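Local coordinates for protein insecticidal Delta-Endotoxin Cry8Ea1 (Bacillus Thuringiensis, PDB 3EB7) that is toxic to the soil-dwelling larvae of the beetle Holotrichia parallela, probably by inserting into gut-cell membranes and forming pores, as in related three-domain Cry toxins, at residues S268-G273 and T420-P425; T244-A249 and V427-W432; H304-Q309 and Q318-T323; N197-V202 and S255-A260. All blocks are in the same frame, centred on the assembly; numbering follows the deposited sequence.

Contact 1 of 4, residues S268-G273 and T420-P425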
loop_
_atom_site.group_PDB
_atom_site.type_symbol
_atom_site.label_atom_id
_atom_site.label_comp_id
_atom_site.label_asym_id
_atom_site.label_seq_id
_atom_site.Cartn_x
_atom_site.Cartn_y
_atom_site.Cartn_z
ATOM N N SER A 268 8.018 -16.665 -9.861
ATOM C CA SER A 268 8.453 -16.057 -11.114
ATOM C C SER A 268 7.351 -16.005 -12.218
ATOM O O SER A 268 7.492 -15.300 -13.214
ATOM C CB SER A 268 9.767 -16.710 -11.572
ATOM O OG SER A 268 9.471 -17.768 -12.442
ATOM N N THR A 269 6.225 -16.686 -12.005
ATOM C CA THR A 269 5.130 -16.687 -12.980
ATOM C C THR A 269 3.882 -15.902 -12.528
ATOM O O THR A 269 3.293 -15.171 -13.350
ATOM C CB THR A 269 4.705 -18.126 -13.361
ATOM O OG1 THR A 269 5.858 -18.941 -13.627
ATOM C CG2 THR A 269 3.807 -18.127 -14.548
ATOM N N PHE A 270 3.465 -16.056 -11.261
ATOM C CA PHE A 270 2.298 -15.339 -10.748
ATOM C C PHE A 270 2.519 -13.830 -10.525
ATOM O O PHE A 270 1.570 -13.036 -10.611
ATOM C CB PHE A 270 1.829 -15.935 -9.439
ATOM C CG PHE A 270 0.905 -17.112 -9.583
ATOM C CD1 PHE A 270 0.796 -18.034 -8.549
ATOM C CD2 PHE A 270 0.138 -17.300 -10.727
ATOM C CE1 PHE A 270 -0.082 -19.106 -8.632
ATOM C CE2 PHE A 270 -0.763 -18.376 -10.820
ATOM C CZ PHE A 270 -0.870 -19.277 -9.789
ATOM N N ILE A 271 3.764 -13.467 -10.216
ATOM C CA ILE A 271 4.178 -12.127 -9.887
ATOM C C ILE A 271 4.816 -11.510 -11.145
ATOM O O ILE A 271 5.653 -12.124 -11.802
ATOM C CB ILE A 271 5.179 -12.126 -8.671
ATOM C CG1 ILE A 271 4.566 -12.857 -7.470
ATOM C CG2 ILE A 271 5.589 -10.688 -8.222
ATOM C CD1 ILE A 271 3.177 -12.365 -7.072
ATOM N N ARG A 272 4.376 -10.298 -11.460
ATOM C CA ARG A 272 4.811 -9.583 -12.628
ATOM C C ARG A 272 6.242 -9.155 -12.416
ATOM O O ARG A 272 6.583 -8.682 -11.331
ATOM C CB ARG A 272 3.971 -8.302 -12.799
ATOM C CG ARG A 272 2.608 -8.524 -13.401
ATOM C CD ARG A 272 2.377 -7.442 -14.481
ATOM N NE ARG A 272 1.613 -6.390 -13.887
ATOM C CZ ARG A 272 1.347 -5.215 -14.444
ATOM N NH1 ARG A 272 1.795 -4.882 -15.648
ATOM N NH2 ARG A 272 0.593 -4.370 -13.758
ATOM N N GLY A 273 7.051 -9.255 -13.460
ATOM C CA GLY A 273 8.231 -8.404 -13.546
ATOM C C GLY A 273 7.967 -6.959 -13.097
ATOM O O GLY A 273 6.842 -6.434 -13.195
ATOM N N THR A 420 -2.341 -12.746 -13.893
ATOM C CA THR A 420 -1.352 -13.743 -14.316
ATOM C C THR A 420 -1.969 -15.138 -14.202
ATOM O O THR A 420 -3.070 -15.292 -13.676
ATOM C CB THR A 420 -0.078 -13.661 -13.489
ATOM O OG1 THR A 420 -0.404 -13.885 -12.103
ATOM C CG2 THR A 420 0.537 -12.266 -13.663
ATOM N N PHE A 421 -1.275 -16.160 -14.684
ATOM C CA PHE A 421 -1.934 -17.436 -14.885
ATOM C C PHE A 421 -0.897 -18.546 -14.971
ATOM O O PHE A 421 0.225 -18.299 -15.422
ATOM C CB PHE A 421 -2.786 -17.317 -16.172
ATOM C CG PHE A 421 -3.679 -18.496 -16.475
ATOM C CD1 PHE A 421 -4.925 -18.623 -15.882
ATOM C CD2 PHE A 421 -3.312 -19.424 -17.438
ATOM C CE1 PHE A 421 -5.762 -19.730 -16.176
ATOM C CE2 PHE A 421 -4.143 -20.514 -17.749
ATOM C CZ PHE A 421 -5.366 -20.667 -17.121
ATOM N N ILE A 422 -1.252 -19.742 -14.489
ATOM C CA ILE A 422 -0.542 -20.976 -14.827
ATOM C C ILE A 422 -1.562 -21.964 -15.385
ATOM O O ILE A 422 -2.756 -21.832 -15.119
ATOM C CB ILE A 422 0.185 -21.633 -13.591
ATOM C CG1 ILE A 422 -0.832 -22.046 -12.517
ATOM C CG2 ILE A 422 1.221 -20.701 -13.017
ATOM C CD1 ILE A 422 -0.248 -22.734 -11.282
ATOM N N ARG A 423 -1.070 -22.962 -16.119
ATOM C CA ARG A 423 -1.849 -24.066 -16.697
ATOM C C ARG A 423 -1.627 -25.342 -15.896
ATOM O O ARG A 423 -0.581 -25.495 -15.275
ATOM C CB ARG A 423 -1.376 -24.352 -18.129
ATOM C CG ARG A 423 -2.205 -23.688 -19.248
ATOM C CD ARG A 423 -3.576 -24.298 -19.305
ATOM N NE ARG A 423 -3.912 -24.746 -20.636
ATOM C CZ ARG A 423 -4.937 -25.537 -20.947
ATOM N NH1 ARG A 423 -5.788 -26.011 -20.023
ATOM N NH2 ARG A 423 -5.086 -25.854 -22.223
ATOM N N ASN A 424 -2.600 -26.270 -15.951
ATOM C CA ASN A 424 -2.513 -27.599 -15.314
ATOM C C ASN A 424 -1.787 -27.594 -13.997
ATOM O O ASN A 424 -0.636 -28.051 -13.949
ATOM C CB ASN A 424 -1.781 -28.625 -16.191
ATOM C CG ASN A 424 -2.169 -28.559 -17.633
ATOM O OD1 ASN A 424 -1.325 -28.830 -18.507
ATOM N ND2 ASN A 424 -3.430 -28.208 -17.917
ATOM N N PRO A 425 -2.451 -27.114 -12.928
ATOM C CA PRO A 425 -3.859 -26.667 -12.929
ATOM C C PRO A 425 -4.062 -25.227 -13.491
ATOM O O PRO A 425 -3.155 -24.397 -13.393
ATOM C CB PRO A 425 -4.233 -26.747 -11.460
ATOM C CG PRO A 425 -2.949 -26.448 -10.750
ATOM C CD PRO A 425 -1.830 -26.980 -11.605
#
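Thr420, near the end of strand 414-422, meets Phe270 of helix 263-270 through a short hydrogen bond: its OG1 donates to Phe270 O at 2.6 Å. The hydroxyl approaches that carbonyl from the side, with a C=O...O angle of 114°, and lies tilted from the carbonyl plane. A chi1 of 60° places OG1 between the backbone N and carbonyl carbon of Thr420 and turns it toward Phe270 O. The methyl CG2 sits beside the same oxygen, 3.3 Å from Phe270 O. At Phe421 the side chain turns to the other surface of the strand, where it stacks on Trp301; its backbone still takes part, with Phe421 O lying 3.7 Å from Thr269 CG2. Ile422 faces the helix again. Its CG2 reaches Phe270 CE2 at 3.8 Å and also touches the methyl of Thr269, whose hydroxyl is bonded to Thr265 O within the helix. Ile422 CD1 runs on to Phe270 CZ, also at 3.8 Å, so both branches of the isoleucine touch the outer end of the ring, obliquely. The Phe270 ring also packs on Val429 of strand 427-434 and on Pro246, and meets Trp201 of helix 198-220. Farther along the chain, Arg272 forms salt bridges with Asp278 and Glu241 and a cation-pi contact with Tyr418 of strand 414-422.

Contact 2 of 4, residues T244-A249 and V427-W432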
loop_
_atom_site.group_PDB
_atom_site.type_symbol
_atom_site.label_atom_id
_atom_site.label_comp_id
_atom_site.label_asym_id
_atom_site.label_seq_id
_atom_site.Cartn_x
_atom_site.Cartn_y
_atom_site.Cartn_z
ATOM N N THR A 244 -4.033 -11.064 -4.710
ATOM C CA THR A 244 -4.985 -11.905 -3.959
ATOM C C THR A 244 -4.599 -13.374 -4.064
ATOM O O THR A 244 -3.725 -13.723 -4.854
ATOM C CB THR A 244 -6.487 -11.665 -4.373
ATOM O OG1 THR A 244 -6.609 -11.661 -5.793
ATOM C CG2 THR A 244 -6.984 -10.335 -3.825
ATOM N N ASP A 245 -5.250 -14.258 -3.285
ATOM C CA ASP A 245 -4.876 -15.681 -3.330
ATOM C C ASP A 245 -5.184 -16.255 -4.730
ATOM O O ASP A 245 -6.096 -15.810 -5.395
ATOM C CB ASP A 245 -5.566 -16.507 -2.233
ATOM C CG ASP A 245 -5.037 -16.231 -0.793
ATOM O OD1 ASP A 245 -4.041 -15.503 -0.529
ATOM O OD2 ASP A 245 -5.678 -16.774 0.133
ATOM N N PRO A 246 -4.395 -17.241 -5.192
ATOM C CA PRO A 246 -4.722 -17.846 -6.476
ATOM C C PRO A 246 -6.189 -18.390 -6.550
ATOM O O PRO A 246 -6.733 -18.913 -5.541
ATOM C CB PRO A 246 -3.685 -18.978 -6.586
ATOM C CG PRO A 246 -2.543 -18.524 -5.813
ATOM C CD PRO A 246 -3.156 -17.809 -4.617
ATOM N N ILE A 247 -6.824 -18.255 -7.726
ATOM C CA ILE A 247 -8.230 -18.617 -7.886
ATOM C C ILE A 247 -8.332 -20.074 -8.310
ATOM O O ILE A 247 -8.540 -20.411 -9.500
ATOM C CB ILE A 247 -8.988 -17.646 -8.832
ATOM C CG1 ILE A 247 -8.721 -16.191 -8.381
ATOM C CG2 ILE A 247 -10.499 -17.937 -8.767
ATOM C CD1 ILE A 247 -9.091 -15.137 -9.386
ATOM N N GLY A 248 -8.133 -20.936 -7.317
ATOM C CA GLY A 248 -8.164 -22.387 -7.465
ATOM C C GLY A 248 -8.846 -22.956 -6.228
ATOM O O GLY A 248 -8.781 -22.381 -5.142
ATOM N N ALA A 249 -9.520 -24.083 -6.407
ATOM C CA ALA A 249 -10.283 -24.674 -5.341
ATOM C C ALA A 249 -9.339 -25.269 -4.283
ATOM O O ALA A 249 -8.288 -25.807 -4.611
ATOM C CB ALA A 249 -11.233 -25.743 -5.912
ATOM N N VAL A 427 -4.985 -21.896 -13.204
ATOM C CA VAL A 427 -5.189 -21.020 -12.074
ATOM C C VAL A 427 -4.692 -19.577 -12.324
ATOM O O VAL A 427 -3.492 -19.351 -12.463
ATOM C CB VAL A 427 -4.530 -21.576 -10.757
ATOM C CG1 VAL A 427 -4.840 -20.672 -9.600
ATOM C CG2 VAL A 427 -4.988 -22.978 -10.433
ATOM N N PRO A 428 -5.628 -18.609 -12.373
ATOM C CA PRO A 428 -5.290 -17.174 -12.417
ATOM C C PRO A 428 -4.989 -16.543 -11.053
ATOM O O PRO A 428 -5.437 -17.036 -10.005
ATOM C CB PRO A 428 -6.536 -16.527 -13.054
ATOM C CG PRO A 428 -7.695 -17.533 -12.874
ATOM C CD PRO A 428 -7.095 -18.862 -12.426
ATOM N N VAL A 429 -4.196 -15.473 -11.064
ATOM C CA VAL A 429 -3.971 -14.667 -9.866
ATOM C C VAL A 429 -4.349 -13.241 -10.254
ATOM O O VAL A 429 -4.022 -12.783 -11.349
ATOM C CB VAL A 429 -2.473 -14.783 -9.364
ATOM C CG1 VAL A 429 -2.121 -13.743 -8.334
ATOM C CG2 VAL A 429 -2.216 -16.156 -8.781
ATOM N N PHE A 430 -5.081 -12.556 -9.384
ATOM C CA PHE A 430 -5.427 -11.141 -9.607
ATOM C C PHE A 430 -4.475 -10.257 -8.803
ATOM O O PHE A 430 -4.180 -10.553 -7.646
ATOM C CB PHE A 430 -6.874 -10.870 -9.185
ATOM C CG PHE A 430 -7.949 -11.507 -10.071
ATOM C CD1 PHE A 430 -9.299 -11.439 -9.689
ATOM C CD2 PHE A 430 -7.649 -12.157 -11.262
ATOM C CE1 PHE A 430 -10.325 -12.010 -10.504
ATOM C CE2 PHE A 430 -8.683 -12.735 -12.079
ATOM C CZ PHE A 430 -9.984 -12.650 -11.719
ATOM N N SER A 431 -3.963 -9.206 -9.428
ATOM C CA SER A 431 -3.232 -8.147 -8.723
ATOM C C SER A 431 -4.020 -6.846 -8.700
ATOM O O SER A 431 -4.863 -6.590 -9.549
ATOM C CB SER A 431 -1.827 -7.911 -9.319
ATOM O OG SER A 431 -1.908 -7.217 -10.548
ATOM N N TRP A 432 -3.729 -6.024 -7.711
ATOM C CA TRP A 432 -4.551 -4.867 -7.411
ATOM C C TRP A 432 -3.710 -3.680 -7.007
ATOM O O TRP A 432 -2.700 -3.863 -6.342
ATOM C CB TRP A 432 -5.498 -5.203 -6.243
ATOM C CG TRP A 432 -6.314 -6.425 -6.460
ATOM C CD1 TRP A 432 -5.891 -7.738 -6.409
ATOM C CD2 TRP A 432 -7.708 -6.465 -6.718
ATOM N NE1 TRP A 432 -6.954 -8.572 -6.646
ATOM C CE2 TRP A 432 -8.074 -7.806 -6.837
ATOM C CE3 TRP A 432 -8.687 -5.485 -6.867
ATOM C CZ2 TRP A 432 -9.392 -8.196 -7.107
ATOM C CZ3 TRP A 432 -9.987 -5.870 -7.125
ATOM C CH2 TRP A 432 -10.326 -7.208 -7.247
HETATM O O HOH W 1 -6.025 -13.855 -7.024
#
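Three direct hydrogen bonds join Thr244 and Ile247 to strand 427-432. Two are between backbones: Thr244 N to Phe430 O at 3.0 Å, and the nearly straight Ile247 N to Pro428 O at 2.9 Å. In the third, Trp432 NE1 donates to Thr244 OG1 at 3.2 Å, the oxygen lying 16° out of the indole plane. Water 1 bridges the segments between the two backbone bonds, accepting from Phe430 N, donating to Asp245 O and bonding Thr244 OG1. Among the apolar contacts, Ile247 CD1 stands over the centre of one face of the Phe430 ring, 3.4 Å from its centroid, a close CH-pi contact. Pro246 packs its CB on Val427 CG1 at 3.6 Å and its CG on Val429 CG2. Ile247 centres an inverse gamma turn. The segment runs on from strand 241-243 alongside strand 427-434, in a small antiparallel sheet of the beta-rich middle domain, a beta-prism as in other three-domain Cry toxins.

Contact 3 of 4, residues H304-Q309 and Q318-T323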
loop_
_atom_site.group_PDB
_atom_site.type_symbol
_atom_site.label_atom_id
_atom_site.label_comp_id
_atom_site.label_asym_id
_atom_site.label_seq_id
_atom_site.Cartn_x
_atom_site.Cartn_y
_atom_site.Cartn_z
ATOM N N HIS A 304 -5.611 -16.178 -21.389
ATOM C CA HIS A 304 -6.113 -14.814 -21.573
ATOM C C HIS A 304 -5.078 -13.927 -22.220
ATOM O O HIS A 304 -3.885 -14.225 -22.251
ATOM C CB HIS A 304 -6.611 -14.187 -20.255
ATOM C CG HIS A 304 -5.544 -13.947 -19.230
ATOM N ND1 HIS A 304 -5.150 -14.910 -18.324
ATOM C CD2 HIS A 304 -4.819 -12.839 -18.940
ATOM C CE1 HIS A 304 -4.205 -14.417 -17.543
ATOM N NE2 HIS A 304 -4.005 -13.153 -17.873
ATOM N N GLN A 305 -5.569 -12.819 -22.732
ATOM C CA GLN A 305 -4.758 -11.790 -23.334
ATOM C C GLN A 305 -5.097 -10.528 -22.559
ATOM O O GLN A 305 -6.256 -10.198 -22.358
ATOM C CB GLN A 305 -5.128 -11.680 -24.821
ATOM C CG GLN A 305 -4.036 -11.118 -25.666
ATOM C CD GLN A 305 -4.515 -10.510 -26.968
ATOM O OE1 GLN A 305 -4.113 -10.948 -28.024
ATOM N NE2 GLN A 305 -5.352 -9.491 -26.896
ATOM N N ILE A 306 -4.105 -9.839 -22.062
ATOM C CA ILE A 306 -4.365 -8.705 -21.197
ATOM C C ILE A 306 -3.597 -7.492 -21.679
ATOM O O ILE A 306 -2.426 -7.597 -22.041
ATOM C CB ILE A 306 -4.042 -9.032 -19.682
ATOM C CG1 ILE A 306 -4.342 -7.813 -18.780
ATOM C CG2 ILE A 306 -2.583 -9.545 -19.499
ATOM C CD1 ILE A 306 -4.418 -8.164 -17.306
ATOM N N SER A 307 -4.262 -6.337 -21.694
ATOM C CA SER A 307 -3.620 -5.084 -22.068
ATOM C C SER A 307 -3.668 -4.154 -20.887
ATOM O O SER A 307 -4.701 -4.060 -20.184
ATOM C CB SER A 307 -4.312 -4.426 -23.275
ATOM O OG SER A 307 -4.231 -5.231 -24.445
ATOM N N SER A 308 -2.544 -3.466 -20.673
ATOM C CA SER A 308 -2.430 -2.377 -19.688
ATOM C C SER A 308 -1.631 -1.204 -20.227
ATOM O O SER A 308 -0.930 -1.289 -21.267
ATOM C CB SER A 308 -1.761 -2.874 -18.403
ATOM O OG SER A 308 -0.546 -3.545 -18.696
ATOM N N GLN A 309 -1.668 -0.129 -19.449
ATOM C CA GLN A 309 -1.157 1.147 -19.855
ATOM C C GLN A 309 -0.735 1.976 -18.657
ATOM O O GLN A 309 -1.570 2.245 -17.800
ATOM C CB GLN A 309 -2.286 1.897 -20.583
ATOM C CG GLN A 309 -1.758 2.963 -21.442
ATOM C CD GLN A 309 -2.823 3.901 -21.937
ATOM O OE1 GLN A 309 -2.513 4.950 -22.487
ATOM N NE2 GLN A 309 -4.065 3.533 -21.769
ATOM N N GLN A 318 0.129 -8.677 -23.146
ATOM C CA GLN A 318 0.740 -9.983 -22.951
ATOM C C GLN A 318 -0.324 -11.076 -22.992
ATOM O O GLN A 318 -1.519 -10.832 -22.824
ATOM C CB GLN A 318 1.565 -10.060 -21.649
ATOM C CG GLN A 318 2.323 -8.762 -21.248
ATOM C CD GLN A 318 3.692 -8.491 -21.960
ATOM O OE1 GLN A 318 4.225 -9.317 -22.743
ATOM N NE2 GLN A 318 4.267 -7.307 -21.667
ATOM N N THR A 319 0.144 -12.291 -23.205
ATOM C CA THR A 319 -0.668 -13.466 -23.389
ATOM C C THR A 319 -0.290 -14.434 -22.292
ATOM O O THR A 319 0.883 -14.490 -21.900
ATOM C CB THR A 319 -0.341 -14.029 -24.788
ATOM O OG1 THR A 319 -1.364 -13.616 -25.686
ATOM C CG2 THR A 319 -0.254 -15.502 -24.825
ATOM N N TYR A 320 -1.283 -15.183 -21.796
ATOM C CA TYR A 320 -1.079 -16.253 -20.810
ATOM C C TYR A 320 -1.919 -17.448 -21.135
ATOM O O TYR A 320 -3.064 -17.291 -21.546
ATOM C CB TYR A 320 -1.511 -15.794 -19.410
ATOM C CG TYR A 320 -0.609 -14.768 -18.795
ATOM C CD1 TYR A 320 0.441 -15.166 -17.977
ATOM C CD2 TYR A 320 -0.805 -13.402 -19.015
ATOM C CE1 TYR A 320 1.253 -14.251 -17.376
ATOM C CE2 TYR A 320 0.036 -12.470 -18.423
ATOM C CZ TYR A 320 1.066 -12.921 -17.628
ATOM O OH TYR A 320 1.917 -12.048 -17.024
ATOM N N GLY A 321 -1.353 -18.630 -20.930
ATOM C CA GLY A 321 -2.079 -19.875 -21.070
ATOM C C GLY A 321 -2.302 -20.273 -22.512
ATOM O O GLY A 321 -1.460 -20.001 -23.379
ATOM N N THR A 322 -3.421 -20.943 -22.764
ATOM C CA THR A 322 -3.787 -21.341 -24.103
ATOM C C THR A 322 -4.725 -20.309 -24.698
ATOM O O THR A 322 -5.764 -19.972 -24.115
ATOM C CB THR A 322 -4.417 -22.730 -24.075
ATOM O OG1 THR A 322 -3.446 -23.637 -23.555
ATOM C CG2 THR A 322 -4.868 -23.212 -25.488
ATOM N N THR A 323 -4.331 -19.765 -25.843
ATOM C CA THR A 323 -5.148 -18.754 -26.510
ATOM C C THR A 323 -5.375 -19.070 -27.984
ATOM O O THR A 323 -5.753 -18.205 -28.728
ATOM C CB THR A 323 -4.548 -17.320 -26.375
ATOM O OG1 THR A 323 -3.299 -17.257 -27.087
ATOM C CG2 THR A 323 -4.320 -16.923 -24.892
#
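The imidazole of His304 carries Tyr320 CB over one face, 3.9 Å from the ring centroid, and has Ile306 CB in plane at its edge. The phenol of Tyr320 lies at 18° to the imidazole but is slid aside, with centroids 5.0 Å apart, so the two rings barely overlap. Ile306 CG2 comes to the edge of the phenol, 4.1 Å from Tyr320 CE2. All three belong to an antiparallel beta hairpin formed by strands 296-310 and 316-321 at the margin of a four-stranded sheet in the middle domain. A chi1 of 66° sets CG between the backbone N and the carbonyl carbon and lays the imidazole alongside the tyrosine, pointing the same way; its NE2 is bonded to Val419 O and its ND1 to Trp301 NE1, contacts that would fix the ring's rotation. His304 and Tyr320 form one hydrogen-bonded pair, Ile306 and Gln318 the next, each closed by two backbone bonds. Between them lies the non-hydrogen-bonded pair Gln305 and Thr319, whose side chains occupy the other face of the sheet. Two CA-H...O contacts supplement the ladder, one from Thr319 CA to His304 O at 3.5 Å and one from Gln305 CA to Gln318 O at 3.4 Å.

Contact 4 of 4, residues N197-V202 and S255-A260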
loop_
_atom_site.group_PDB
_atom_site.type_symbol
_atom_site.label_atom_id
_atom_site.label_comp_id
_atom_site.label_asym_id
_atom_site.label_seq_id
_atom_site.Cartn_x
_atom_site.Cartn_y
_atom_site.Cartn_z
ATOM N N ASN A 197 7.095 -25.765 -2.218
ATOM C CA ASN A 197 5.893 -26.198 -2.955
ATOM C C ASN A 197 4.842 -25.110 -3.112
ATOM O O ASN A 197 4.952 -24.031 -2.538
ATOM C CB ASN A 197 5.284 -27.499 -2.371
ATOM C CG ASN A 197 4.753 -27.301 -0.964
ATOM O OD1 ASN A 197 4.222 -26.226 -0.623
ATOM N ND2 ASN A 197 4.890 -28.319 -0.132
ATOM N N ALA A 198 3.798 -25.412 -3.878
ATOM C CA ALA A 198 2.766 -24.409 -4.211
ATOM C C ALA A 198 1.905 -23.992 -3.005
ATOM O O ALA A 198 1.491 -22.861 -2.921
ATOM C CB ALA A 198 1.894 -24.902 -5.401
ATOM N N LYS A 199 1.685 -24.891 -2.057
ATOM C CA LYS A 199 0.912 -24.602 -0.871
ATOM C C LYS A 199 1.675 -23.587 -0.049
ATOM O O LYS A 199 1.106 -22.580 0.378
ATOM C CB LYS A 199 0.693 -25.878 -0.061
ATOM C CG LYS A 199 -0.074 -25.719 1.255
ATOM C CD LYS A 199 -0.154 -27.053 1.950
ATOM C CE LYS A 199 -0.640 -26.921 3.412
ATOM N NZ LYS A 199 -2.057 -27.324 3.578
ATOM N N GLN A 200 2.971 -23.835 0.159
ATOM C CA GLN A 200 3.831 -22.862 0.816
ATOM C C GLN A 200 3.827 -21.520 0.092
ATOM O O GLN A 200 3.800 -20.489 0.719
ATOM C CB GLN A 200 5.230 -23.414 0.881
ATOM C CG GLN A 200 5.367 -24.540 1.931
ATOM C CD GLN A 200 6.677 -25.278 1.817
ATOM O OE1 GLN A 200 7.257 -25.378 0.742
ATOM N NE2 GLN A 200 7.140 -25.823 2.927
ATOM N N TRP A 201 3.836 -21.522 -1.244
ATOM C CA TRP A 201 3.757 -20.253 -1.950
ATOM C C TRP A 201 2.471 -19.454 -1.575
ATOM O O TRP A 201 2.532 -18.261 -1.310
ATOM C CB TRP A 201 3.910 -20.446 -3.458
ATOM C CG TRP A 201 4.052 -19.113 -4.100
ATOM C CD1 TRP A 201 5.213 -18.448 -4.380
ATOM C CD2 TRP A 201 2.975 -18.251 -4.522
ATOM N NE1 TRP A 201 4.918 -17.223 -4.932
ATOM C CE2 TRP A 201 3.558 -17.090 -5.049
ATOM C CE3 TRP A 201 1.576 -18.366 -4.508
ATOM C CZ2 TRP A 201 2.798 -16.038 -5.561
ATOM C CZ3 TRP A 201 0.806 -17.312 -5.004
ATOM C CH2 TRP A 201 1.420 -16.167 -5.527
ATOM N N VAL A 202 1.321 -20.129 -1.547
ATOM C CA VAL A 202 0.040 -19.485 -1.121
ATOM C C VAL A 202 0.168 -18.804 0.257
ATOM O O VAL A 202 -0.273 -17.661 0.441
ATOM C CB VAL A 202 -1.144 -20.506 -1.152
ATOM C CG1 VAL A 202 -2.449 -19.880 -0.622
ATOM C CG2 VAL A 202 -1.343 -21.022 -2.541
ATOM N N SER A 255 -7.006 -30.032 -3.509
ATOM C CA SER A 255 -6.598 -28.645 -3.742
ATOM C C SER A 255 -5.802 -28.502 -5.034
ATOM O O SER A 255 -5.093 -29.427 -5.454
ATOM C CB SER A 255 -5.837 -28.092 -2.567
ATOM O OG SER A 255 -6.476 -28.425 -1.363
ATOM N N TRP A 256 -5.927 -27.339 -5.659
ATOM C CA TRP A 256 -5.258 -27.101 -6.938
ATOM C C TRP A 256 -3.742 -27.333 -6.817
ATOM O O TRP A 256 -3.100 -27.825 -7.754
ATOM C CB TRP A 256 -5.598 -25.692 -7.488
ATOM C CG TRP A 256 -5.027 -24.551 -6.686
ATOM C CD1 TRP A 256 -5.640 -23.858 -5.680
ATOM C CD2 TRP A 256 -3.714 -23.982 -6.826
ATOM N NE1 TRP A 256 -4.810 -22.867 -5.209
ATOM C CE2 TRP A 256 -3.616 -22.928 -5.885
ATOM C CE3 TRP A 256 -2.619 -24.255 -7.671
ATOM C CZ2 TRP A 256 -2.462 -22.162 -5.740
ATOM C CZ3 TRP A 256 -1.477 -23.509 -7.540
ATOM C CH2 TRP A 256 -1.409 -22.445 -6.596
ATOM N N TYR A 257 -3.202 -27.032 -5.641
ATOM C CA TYR A 257 -1.761 -27.074 -5.364
ATOM C C TYR A 257 -1.238 -28.430 -4.944
ATOM O O TYR A 257 -0.078 -28.575 -4.577
ATOM C CB TYR A 257 -1.402 -26.019 -4.316
ATOM C CG TYR A 257 -2.157 -26.073 -2.993
ATOM C CD1 TYR A 257 -2.196 -27.241 -2.219
ATOM C CD2 TYR A 257 -2.748 -24.934 -2.477
ATOM C CE1 TYR A 257 -2.843 -27.280 -0.996
ATOM C CE2 TYR A 257 -3.412 -24.954 -1.262
ATOM C CZ TYR A 257 -3.462 -26.128 -0.538
ATOM O OH TYR A 257 -4.103 -26.154 0.657
ATOM N N ASP A 258 -2.111 -29.426 -4.994
ATOM C CA ASP A 258 -1.734 -30.824 -4.732
ATOM C C ASP A 258 -0.792 -31.305 -5.813
ATOM O O ASP A 258 0.061 -32.148 -5.567
ATOM C CB ASP A 258 -2.972 -31.731 -4.784
ATOM C CG ASP A 258 -3.790 -31.708 -3.498
ATOM O OD1 ASP A 258 -3.322 -31.142 -2.465
ATOM O OD2 ASP A 258 -4.921 -32.279 -3.553
ATOM N N SER A 259 -0.997 -30.829 -7.039
ATOM C CA SER A 259 -0.087 -31.204 -8.118
ATOM C C SER A 259 0.175 -30.000 -9.012
ATOM O O SER A 259 -0.530 -29.755 -9.970
ATOM C CB SER A 259 -0.618 -32.417 -8.871
ATOM O OG SER A 259 0.348 -32.907 -9.779
ATOM N N ALA A 260 1.196 -29.227 -8.653
ATOM C CA ALA A 260 1.417 -27.909 -9.240
ATOM C C ALA A 260 2.919 -27.625 -9.236
ATOM O O ALA A 260 3.648 -28.353 -8.599
ATOM C CB ALA A 260 0.689 -26.880 -8.437
HETATM O O HOH W 2 4.055 -27.608 -5.698
HETATM O O HOH W 3 1.666 -28.207 -2.783
HETATM O O HOH W 4 -3.598 -29.245 1.769
#
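Tyr257 lies against the first turn of helix 198-220, its ring covered on one face by Lys199. Lys199 CB stands over the ring centre, 3.9 Å from the centroid and 12° off the normal, a CH-pi contact; Ser255 CB covers the opposite face nearer the rim. Lys199 CG, anti to the backbone N at chi1 178°, carries the chain along the phenol toward its hydroxyl. Lys199 NZ ends 3.8 Å from Tyr257 OH, and water 4 bridges them, with a 3.1 Å bond to NZ and a weak one to the hydroxyl. Ala198 CB packs against Tyr257 CB at 3.6 Å and Ala260 CB at 3.8 Å. One turn later Val202 CG2 meets Trp256 CZ2 obliquely at 3.6 Å. Two further waters link the backbones: water 2 accepts from Ala198 N and lies within bonding distance of Ala260 O, while water 3 donates to Tyr257 O and has a weak bond from Lys199 N. Direct contact between the N-terminal helical domain and the following beta-rich domain is therefore apolar here, and polar groups at its margin are joined through water.

Contacts 1, 2 and 4 share a packed core around Phe270, Pro246, Trp201 and Trp256. Contacts 1 and 2, with centres 9 Å apart, meet as neighbouring strands: Thr420 O lies 2.9 Å from Val429 N, a probable hydrogen bond. Contact 4 joins contact 2 where Ala249 O lies 3.0 Å from Trp256 N, and reaches contact 1 where Trp201 CH2 approaches Phe270 CD1 at 3.6 Å. Contact 3 covers the other surface of strand 414-422, with Phe421 CB 3.5 Å from His304 CE1, but stays about 12 Å from contact 4 at the nearest atoms. Strand 414-422 thus stands between the hairpin and the layers leading to the helical domain.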